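PDB 2HEK: hypothetical protein from Aquifex aeolicus, which is of unknown cellular function but binds zinc and GDP and, as an HD-domain protein, probably acts as a dGTPase. Local coordinates for residues Glu63-Cys66 against Glu67-Val71; Ser201-Arg204 against Ala205-Asn208; Ser340-Ile343 against Ala344-Pro348. One frame throughout, in Å; residues are numbered along the deposited sequence.

Interaction 1: Glu63-Cys66 against Glu67-Val71; sequences ERIC and ESLKV
Ile-65 lays its CG2 methyl along Leu-69 one turn further on, 3.6 Å from Leu-69 CD1, the two side chains side by side and pointing the same way. CG1 of Ile-65 stands opposite the carbonyl carbon (chi1 -68°), which puts CG2 beside that carbonyl and facing the next turn. Both belong to the last turns of helix 51-69: Ile-65 also packs on Ile-153, and Leu-69 on Leu-189 and Val-191. On the polar flank Glu-67 runs extended beside Glu-63, its OE2 3.5 Å from Glu-63 CG. The carboxylates of Glu-63 and Glu-67 are nearly parallel, 13° apart, with Glu-63 OE2 4.6 Å from Glu-67 OE2. Arg-64, its chain bent at chi2, slants across Glu-67 and brings NH1 to 3.7 Å from Glu-67 OE1, a long salt bridge, while Glu-63 OE2 is paired with Lys-78 of helix 74-82. At the helix end Lys-70 takes positive phi, and Val-71 N turns back to Cys-66 O at 3.1 Å. Cys-66 SG meets Val-71 CB at 3.9 Å, so the backbone bond is backed by an apolar touch, the signs of a Schellman motif. Two like charges lying this close would probably repel, but Lys-78 on Glu-63 and Arg-64, at long salt-bridge range, on Glu-67 are likely to offset much of that cost.

Interaction 2: Ser201-Arg204 against Ala205-Asn208; sequences SGLR and ALEN
Arg-204 reaches forward along its own helix to Glu-207, three residues on, NE to OE1 at 2.9 Å in a salt bridge that is also a hydrogen bond of 166°. The bends at chi2 (-77°) and chi3 fold the chain alongside the glutamate. OE1 sits at the guanidinium edge, close to its plane, yet NE meets it from 47° above the carboxylate plane. A second bond, Arg-204 NH2 to Glu-207 OE2 at 3.3 Å, is weak. This is the tight part, and its glutamate is buried: Glu-207 OE2 is also hydrogen-bonded to Ser-340 and weakly to Tyr-214 of the second subunit, whose Val-218 and Phe-215 pack on Arg-204 and Glu-207. An alanine in place of the arginine would probably strand the buried glutamate without its charge partner and leave Val-218 of the second subunit facing a gap. The rest is looser. Leu-203 CD1 and Leu-206 CD2 merely approach, at 4.3 Å, and both side chains also pack on Val-327 of strand 326-329. At the exposed Ser-201 end, one water bridges the first turn, giving to Ser-201 O at 2.9 Å and accepting from Ala-205 N at 3.1 Å. Gly-202 holds the N-cap position and its O receives Leu-206 N at 2.9 Å. The whole is the start of helix 203-221 in the HD-associated region, carrying an i to i+3 ion pair within a subunit interface.

Interaction 3: Ser340-Ile343 against Ala344-Pro348; sequences SPLI and ASLKP
Ser-340 caps the short helix 341-345: its O accepts from Ala-344 N at 3.0 Å, and its OG accepts from Ile-343 N at 3.0 Å in a nearly straight bond of 171°. That side-chain bond makes it a true N-cap, and the same OG is tied to Glu-207 of helix 203-221. Pro-341 opens the first turn, where a proline has no N-H in need of an acceptor. Pro-341 O rests 3.2 Å from Ala-344 CB. Leu-342 follows with a carbonyl gripped twice by one residue. Ser-345 OG binds Leu-342 O at 2.6 Å in the carbonyl plane, on a lone pair, whereas Ser-345 N comes to the same O at 2.8 Å from 64° above that plane. A Ser-345 chi1 of 83° sets OG between its backbone N and carbonyl carbon, turned back to this acceptor. Ile-343 ends the walk: its O accepts from Leu-346 N at 3.3 Å, and a water donates to Ile-343 O and to Leu-346 O, at 2.7 and 2.8 Å, spanning the turn where the helix gives way to the extended chain. The Ile-343 side chain packs on Leu-206 and Leu-210, and Leu-346 on Ile-211, all of helix 203-221. Ser-345 O and Lys-347 N hydrogen-bond to Ser-345 OG of the second subunit, and the chain then runs into strand 349-356 of its own subunit.

In the fold
All three contacts are local turns of helix: interaction 1 closes one, interaction 2 opens another, and interaction 3 takes in the whole of a short third, cap included. Interaction 2 is the buried one; the other two are partly buried. Interactions 2 and 3 touch, through the Glu-207 to Ser-340 bond and Ile-343 CD1 packed on both Leu-206 and Glu-207, and both meet the second subunit. Interaction 1 stands apart in the HD domain, nearest atoms about 10 Å from interaction 2 and about 17 Å from interaction 3, with no other protein chain touching it. Its own ion pair is long, that of interaction 2 close, while interaction 3 relies on hydroxyls, backbone and water.

Interaction 1: Glu63-Cys66 against Glu67-Val71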
ATOM      1  N   GLU A  63       7.895  17.228  14.352  1.00 31.85           N
ATOM      2  CA  GLU A  63       7.345  18.373  13.580  1.00 35.39           C
ATOM      3  C   GLU A  63       5.843  18.261  13.410  1.00 34.04           C
ATOM      4  O   GLU A  63       5.079  19.219  13.693  1.00 32.37           O
ATOM      5  CB  GLU A  63       8.012  18.478  12.205  1.00 36.71           C
ATOM      6  CG  GLU A  63       7.693  19.770  11.385  1.00 40.76           C
ATOM      7  CD  GLU A  63       8.693  19.930  10.246  1.00 46.71           C
ATOM      8  OE1 GLU A  63       8.758  19.024   9.374  1.00 50.90           O
ATOM      9  OE2 GLU A  63       9.444  20.948  10.230  1.00 52.58           O
ATOM     10  N   ARG A  64       5.407  17.089  12.950  1.00 34.10           N
ATOM     11  CA  ARG A  64       4.004  16.823  12.693  1.00 35.23           C
ATOM     12  C   ARG A  64       3.170  16.974  13.956  1.00 32.42           C
ATOM     13  O   ARG A  64       2.113  17.631  13.947  1.00 33.31           O
ATOM     14  CB  ARG A  64       3.843  15.401  12.107  1.00 41.03           C
ATOM     15  CG  ARG A  64       4.300  15.261  10.660  1.00 51.29           C
ATOM     16  CD  ARG A  64       3.254  15.823   9.689  1.00 61.64           C
ATOM     17  NE  ARG A  64       3.547  15.489   8.285  1.00 69.25           N
ATOM     18  CZ  ARG A  64       4.255  16.250   7.446  1.00 71.81           C
ATOM     19  NH1 ARG A  64       4.758  17.413   7.848  1.00 72.44           N
ATOM     20  NH2 ARG A  64       4.462  15.847   6.192  1.00 72.12           N
ATOM     21  N   ILE A  65       3.630  16.381  15.055  1.00 27.98           N
ATOM     22  CA  ILE A  65       2.861  16.436  16.313  1.00 30.59           C
ATOM     23  C   ILE A  65       2.795  17.891  16.833  1.00 33.09           C
ATOM     24  O   ILE A  65       1.746  18.330  17.294  1.00 32.49           O
ATOM     25  CB  ILE A  65       3.470  15.532  17.413  1.00 30.59           C
ATOM     26  CG1 ILE A  65       3.331  14.025  17.064  1.00 31.25           C
ATOM     27  CG2 ILE A  65       2.828  15.839  18.788  1.00 32.18           C
ATOM     28  CD1 ILE A  65       4.244  13.098  17.916  1.00 30.20           C
ATOM     29  N   CYS A  66       3.904  18.629  16.756  1.00 33.17           N
ATOM     30  CA  CYS A  66       3.901  20.070  17.132  1.00 34.77           C
ATOM     31  C   CYS A  66       2.914  20.879  16.274  1.00 36.82           C
ATOM     32  O   CYS A  66       2.199  21.755  16.786  1.00 36.75           O
ATOM     33  CB  CYS A  66       5.309  20.663  17.009  1.00 32.44           C
ATOM     34  SG  CYS A  66       6.382  20.056  18.307  1.00 35.57           S
ATOM     35  N   GLU A  67       2.878  20.600  14.978  1.00 38.61           N
ATOM     36  CA  GLU A  67       1.862  21.194  14.082  1.00 45.03           C
ATOM     37  C   GLU A  67       0.414  20.895  14.504  1.00 44.96           C
ATOM     38  O   GLU A  67      -0.434  21.807  14.540  1.00 49.16           O
ATOM     39  CB  GLU A  67       2.118  20.822  12.608  1.00 44.88           C
ATOM     40  CG  GLU A  67       3.378  21.465  12.047  1.00 49.35           C
ATOM     41  CD  GLU A  67       3.851  20.927  10.670  1.00 51.79           C
ATOM     42  OE1 GLU A  67       3.233  19.982  10.111  1.00 55.59           O
ATOM     43  OE2 GLU A  67       4.881  21.456  10.161  1.00 54.49           O
ATOM     44  N   SER A  68       0.127  19.641  14.838  1.00 43.01           N
ATOM     45  CA  SER A  68      -1.217  19.256  15.281  1.00 44.67           C
ATOM     46  C   SER A  68      -1.561  19.885  16.632  1.00 43.78           C
ATOM     47  O   SER A  68      -2.699  20.308  16.866  1.00 42.87           O
ATOM     48  CB  SER A  68      -1.355  17.734  15.360  1.00 45.74           C
ATOM     49  OG  SER A  68      -2.523  17.350  16.086  1.00 48.12           O
ATOM     50  N   LEU A  69      -0.574  19.934  17.523  1.00 40.02           N
ATOM     51  CA  LEU A  69      -0.805  20.416  18.875  1.00 38.77           C
ATOM     52  C   LEU A  69      -0.599  21.926  19.051  1.00 41.49           C
ATOM     53  O   LEU A  69      -0.860  22.452  20.143  1.00 43.63           O
ATOM     54  CB  LEU A  69       0.046  19.642  19.871  1.00 34.74           C
ATOM     55  CG  LEU A  69      -0.223  18.148  20.061  1.00 34.96           C
ATOM     56  CD1 LEU A  69       0.737  17.643  21.134  1.00 29.16           C
ATOM     57  CD2 LEU A  69      -1.671  17.861  20.447  1.00 31.77           C
ATOM     58  N   LYS A  70      -0.135  22.603  17.998  1.00 41.04           N
ATOM     59  CA  LYS A  70       0.101  24.053  17.998  1.00 44.47           C
ATOM     60  C   LYS A  70       1.084  24.461  19.103  1.00 44.67           C
ATOM     61  O   LYS A  70       0.841  25.415  19.873  1.00 41.59           O
ATOM     62  CB  LYS A  70      -1.216  24.825  18.133  1.00 48.55           C
ATOM     63  CG  LYS A  70      -2.087  24.778  16.880  1.00 52.29           C
ATOM     64  CD  LYS A  70      -3.273  25.732  17.004  1.00 58.56           C
ATOM     65  CE  LYS A  70      -4.458  25.070  17.692  1.00 61.17           C
ATOM     66  NZ  LYS A  70      -5.182  24.168  16.737  1.00 64.38           N
ATOM     67  N   VAL A  71       2.184  23.722  19.157  1.00 42.36           N
ATOM     68  CA  VAL A  71       3.214  23.889  20.165  1.00 44.52           C
ATOM     69  C   VAL A  71       4.059  25.118  19.810  1.00 45.21           C
ATOM     70  O   VAL A  71       4.487  25.278  18.668  1.00 45.03           O
ATOM     71  CB  VAL A  71       4.089  22.599  20.262  1.00 43.82           C
ATOM     72  CG1 VAL A  71       5.419  22.872  20.943  1.00 43.21           C
ATOM     73  CG2 VAL A  71       3.315  21.515  20.992  1.00 44.25           C
TER

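Interaction 2: Ser201-Arg204 against Ala205-Asn208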
ATOM      1  N   SER A 201     -12.477  11.024  19.330  1.00 39.14           N
ATOM      2  CA  SER A 201     -12.544  10.677  17.905  1.00 38.91           C
ATOM      3  C   SER A 201     -11.322   9.849  17.455  1.00 39.46           C
ATOM      4  O   SER A 201     -11.285   9.323  16.334  1.00 38.95           O
ATOM      5  CB  SER A 201     -12.658  11.937  17.054  1.00 38.65           C
ATOM      6  OG  SER A 201     -11.506  12.765  17.208  1.00 40.94           O
ATOM      7  N   GLY A 202     -10.321   9.751  18.324  1.00 37.51           N
ATOM      8  CA  GLY A 202      -9.146   8.956  18.035  1.00 35.90           C
ATOM      9  C   GLY A 202      -9.042   7.671  18.824  1.00 35.66           C
ATOM     10  O   GLY A 202      -7.957   7.065  18.865  1.00 33.84           O
ATOM     11  N   LEU A 203     -10.140   7.242  19.459  1.00 34.86           N
ATOM     12  CA  LEU A 203     -10.104   6.003  20.261  1.00 35.69           C
ATOM     13  C   LEU A 203      -9.689   4.762  19.469  1.00 35.24           C
ATOM     14  O   LEU A 203      -8.889   3.948  19.960  1.00 36.16           O
ATOM     15  CB  LEU A 203     -11.427   5.737  20.949  1.00 37.97           C
ATOM     16  CG  LEU A 203     -11.349   4.802  22.167  1.00 39.98           C
ATOM     17  CD1 LEU A 203     -10.188   5.124  23.127  1.00 41.05           C
ATOM     18  CD2 LEU A 203     -12.683   4.859  22.945  1.00 44.60           C
ATOM     19  N   ARG A 204     -10.237   4.621  18.265  1.00 35.16           N
ATOM     20  CA  ARG A 204      -9.873   3.533  17.354  1.00 36.85           C
ATOM     21  C   ARG A 204      -8.411   3.611  16.921  1.00 32.63           C
ATOM     22  O   ARG A 204      -7.710   2.601  16.915  1.00 32.30           O
ATOM     23  CB  ARG A 204     -10.754   3.559  16.108  1.00 39.98           C
ATOM     24  CG  ARG A 204     -12.263   3.528  16.381  1.00 42.32           C
ATOM     25  CD  ARG A 204     -12.748   2.157  16.759  1.00 40.85           C
ATOM     26  NE  ARG A 204     -12.716   1.885  18.187  1.00 41.78           N
ATOM     27  CZ  ARG A 204     -13.688   2.238  19.025  1.00 45.23           C
ATOM     28  NH1 ARG A 204     -14.748   2.901  18.566  1.00 44.18           N
ATOM     29  NH2 ARG A 204     -13.601   1.941  20.321  1.00 46.25           N
ATOM     30  N   ALA A 205      -7.951   4.805  16.540  1.00 30.02           N
ATOM     31  CA  ALA A 205      -6.534   4.991  16.196  1.00 30.19           C
ATOM     32  C   ALA A 205      -5.632   4.618  17.366  1.00 29.31           C
ATOM     33  O   ALA A 205      -4.541   4.087  17.157  1.00 30.37           O
ATOM     34  CB  ALA A 205      -6.252   6.426  15.735  1.00 32.83           C
ATOM     35  N   LEU A 206      -6.048   4.912  18.598  1.00 29.91           N
ATOM     36  CA  LEU A 206      -5.232   4.517  19.779  1.00 27.73           C
ATOM     37  C   LEU A 206      -5.201   2.993  19.966  1.00 26.84           C
ATOM     38  O   LEU A 206      -4.151   2.411  20.210  1.00 26.39           O
ATOM     39  CB  LEU A 206      -5.766   5.184  21.067  1.00 30.64           C
ATOM     40  CG  LEU A 206      -5.114   4.774  22.399  1.00 30.81           C
ATOM     41  CD1 LEU A 206      -3.613   5.113  22.456  1.00 28.24           C
ATOM     42  CD2 LEU A 206      -5.887   5.361  23.615  1.00 30.91           C
ATOM     43  N   GLU A 207      -6.376   2.354  19.875  1.00 29.60           N
ATOM     44  CA  GLU A 207      -6.471   0.896  19.858  1.00 29.33           C
ATOM     45  C   GLU A 207      -5.530   0.321  18.791  1.00 26.49           C
ATOM     46  O   GLU A 207      -4.793  -0.619  19.065  1.00 29.12           O
ATOM     47  CB  GLU A 207      -7.944   0.473  19.575  1.00 29.43           C
ATOM     48  CG  GLU A 207      -8.846   0.718  20.815  1.00 31.53           C
ATOM     49  CD  GLU A 207     -10.319   0.383  20.609  1.00 34.71           C
ATOM     50  OE1 GLU A 207     -10.746   0.215  19.447  1.00 32.87           O
ATOM     51  OE2 GLU A 207     -11.038   0.311  21.636  1.00 44.51           O
ATOM     52  N   ASN A 208      -5.573   0.849  17.570  1.00 26.83           N
ATOM     53  CA  ASN A 208      -4.732   0.318  16.508  1.00 28.89           C
ATOM     54  C   ASN A 208      -3.239   0.459  16.868  1.00 27.34           C
ATOM     55  O   ASN A 208      -2.433  -0.443  16.643  1.00 27.05           O
ATOM     56  CB  ASN A 208      -4.994   1.050  15.180  1.00 29.76           C
ATOM     57  CG  ASN A 208      -4.033   0.612  14.104  1.00 36.46           C
ATOM     58  OD1 ASN A 208      -4.016  -0.538  13.745  1.00 38.06           O
ATOM     59  ND2 ASN A 208      -3.175   1.510  13.647  1.00 43.39           N
TER
HETATM   60  O   HOH W   1      -9.892   6.929  15.441  1.00 38.49           O

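Interaction 3: Ser340-Ile343 against Ala344-Pro348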
ATOM      1  N   SER A 340     -12.501   2.393  26.662  1.00 51.43           N
ATOM      2  CA  SER A 340     -12.339   1.270  25.696  1.00 47.92           C
ATOM      3  C   SER A 340     -12.292  -0.042  26.470  1.00 48.28           C
ATOM      4  O   SER A 340     -11.275  -0.345  27.135  1.00 47.97           O
ATOM      5  CB  SER A 340     -11.063   1.450  24.826  1.00 47.10           C
ATOM      6  OG  SER A 340     -10.682   0.275  24.072  1.00 42.52           O
ATOM      7  N   PRO A 341     -13.389  -0.834  26.408  1.00 48.60           N
ATOM      8  CA  PRO A 341     -13.306  -2.149  27.056  1.00 47.91           C
ATOM      9  C   PRO A 341     -12.115  -2.966  26.494  1.00 47.48           C
ATOM     10  O   PRO A 341     -11.454  -3.704  27.243  1.00 46.48           O
ATOM     11  CB  PRO A 341     -14.649  -2.810  26.697  1.00 48.80           C
ATOM     12  CG  PRO A 341     -15.588  -1.648  26.418  1.00 50.63           C
ATOM     13  CD  PRO A 341     -14.699  -0.611  25.759  1.00 48.83           C
ATOM     14  N   LEU A 342     -11.817  -2.804  25.202  1.00 45.23           N
ATOM     15  CA  LEU A 342     -10.749  -3.629  24.606  1.00 45.13           C
ATOM     16  C   LEU A 342      -9.373  -3.284  25.239  1.00 45.20           C
ATOM     17  O   LEU A 342      -8.629  -4.158  25.711  1.00 48.70           O
ATOM     18  CB  LEU A 342     -10.723  -3.463  23.091  1.00 40.84           C
ATOM     19  CG  LEU A 342      -9.435  -4.022  22.463  1.00 41.16           C
ATOM     20  CD1 LEU A 342      -9.502  -5.508  22.495  1.00 42.88           C
ATOM     21  CD2 LEU A 342      -9.174  -3.519  21.066  1.00 37.84           C
ATOM     22  N   ILE A 343      -9.047  -2.005  25.264  1.00 42.28           N
ATOM     23  CA  ILE A 343      -7.824  -1.559  25.916  1.00 42.52           C
ATOM     24  C   ILE A 343      -7.788  -2.028  27.389  1.00 47.03           C
ATOM     25  O   ILE A 343      -6.734  -2.491  27.890  1.00 44.97           O
ATOM     26  CB  ILE A 343      -7.688  -0.037  25.805  1.00 41.13           C
ATOM     27  CG1 ILE A 343      -7.442   0.359  24.332  1.00 41.02           C
ATOM     28  CG2 ILE A 343      -6.598   0.464  26.691  1.00 41.26           C
ATOM     29  CD1 ILE A 343      -7.320   1.859  24.101  1.00 40.66           C
ATOM     30  N   ALA A 344      -8.943  -1.908  28.066  1.00 47.94           N
ATOM     31  CA  ALA A 344      -9.114  -2.363  29.449  1.00 49.47           C
ATOM     32  C   ALA A 344      -8.716  -3.821  29.603  1.00 48.66           C
ATOM     33  O   ALA A 344      -8.312  -4.245  30.698  1.00 50.31           O
ATOM     34  CB  ALA A 344     -10.582  -2.188  29.902  1.00 49.52           C
ATOM     35  N   SER A 345      -8.858  -4.579  28.517  1.00 46.54           N
ATOM     36  CA  SER A 345      -8.684  -6.023  28.543  1.00 49.04           C
ATOM     37  C   SER A 345      -7.342  -6.576  27.998  1.00 48.28           C
ATOM     38  O   SER A 345      -7.073  -7.788  28.137  1.00 47.92           O
ATOM     39  CB  SER A 345      -9.788  -6.641  27.711  1.00 53.05           C
ATOM     40  OG  SER A 345      -9.402  -6.596  26.342  1.00 60.26           O
ATOM     41  N   LEU A 346      -6.527  -5.736  27.346  1.00 44.73           N
ATOM     42  CA  LEU A 346      -5.254  -6.194  26.770  1.00 41.36           C
ATOM     43  C   LEU A 346      -4.338  -6.759  27.851  1.00 43.24           C
ATOM     44  O   LEU A 346      -3.982  -6.067  28.795  1.00 38.95           O
ATOM     45  CB  LEU A 346      -4.517  -5.051  26.056  1.00 42.35           C
ATOM     46  CG  LEU A 346      -5.199  -4.461  24.807  1.00 42.92           C
ATOM     47  CD1 LEU A 346      -4.527  -3.135  24.356  1.00 43.26           C
ATOM     48  CD2 LEU A 346      -5.175  -5.501  23.662  1.00 41.74           C
ATOM     49  N   LYS A 347      -3.958  -8.019  27.705  1.00 47.24           N
ATOM     50  CA  LYS A 347      -3.126  -8.683  28.696  1.00 60.56           C
ATOM     51  C   LYS A 347      -1.625  -8.453  28.401  1.00 49.75           C
ATOM     52  O   LYS A 347      -1.245  -8.242  27.250  1.00 47.25           O
ATOM     53  CB  LYS A 347      -3.478 -10.177  28.740  1.00 49.41           C
ATOM     54  CG  LYS A 347      -4.899 -10.483  29.271  1.00 69.69           C
ATOM     55  CD  LYS A 347      -5.285 -11.974  29.084  1.00 52.44           C
ATOM     56  CE  LYS A 347      -6.460 -12.378  30.005  1.00 70.88           C
ATOM     57  NZ  LYS A 347      -6.858 -13.820  29.858  1.00 57.26           N
ATOM     58  N   PRO A 348      -0.776  -8.478  29.444  1.00 51.25           N
ATOM     59  CA  PRO A 348       0.663  -8.360  29.215  1.00 49.54           C
ATOM     60  C   PRO A 348       1.256  -9.566  28.486  1.00 43.52           C
ATOM     61  O   PRO A 348       0.693 -10.662  28.492  1.00 40.87           O
ATOM     62  CB  PRO A 348       1.246  -8.269  30.624  1.00 51.88           C
ATOM     63  CG  PRO A 348       0.222  -8.977  31.496  1.00 53.85           C
ATOM     64  CD  PRO A 348      -1.100  -8.606  30.879  1.00 52.64           C
TER
HETATM   65  O   HOH W   2      -5.007  -3.562  29.591  1.00 45.92           O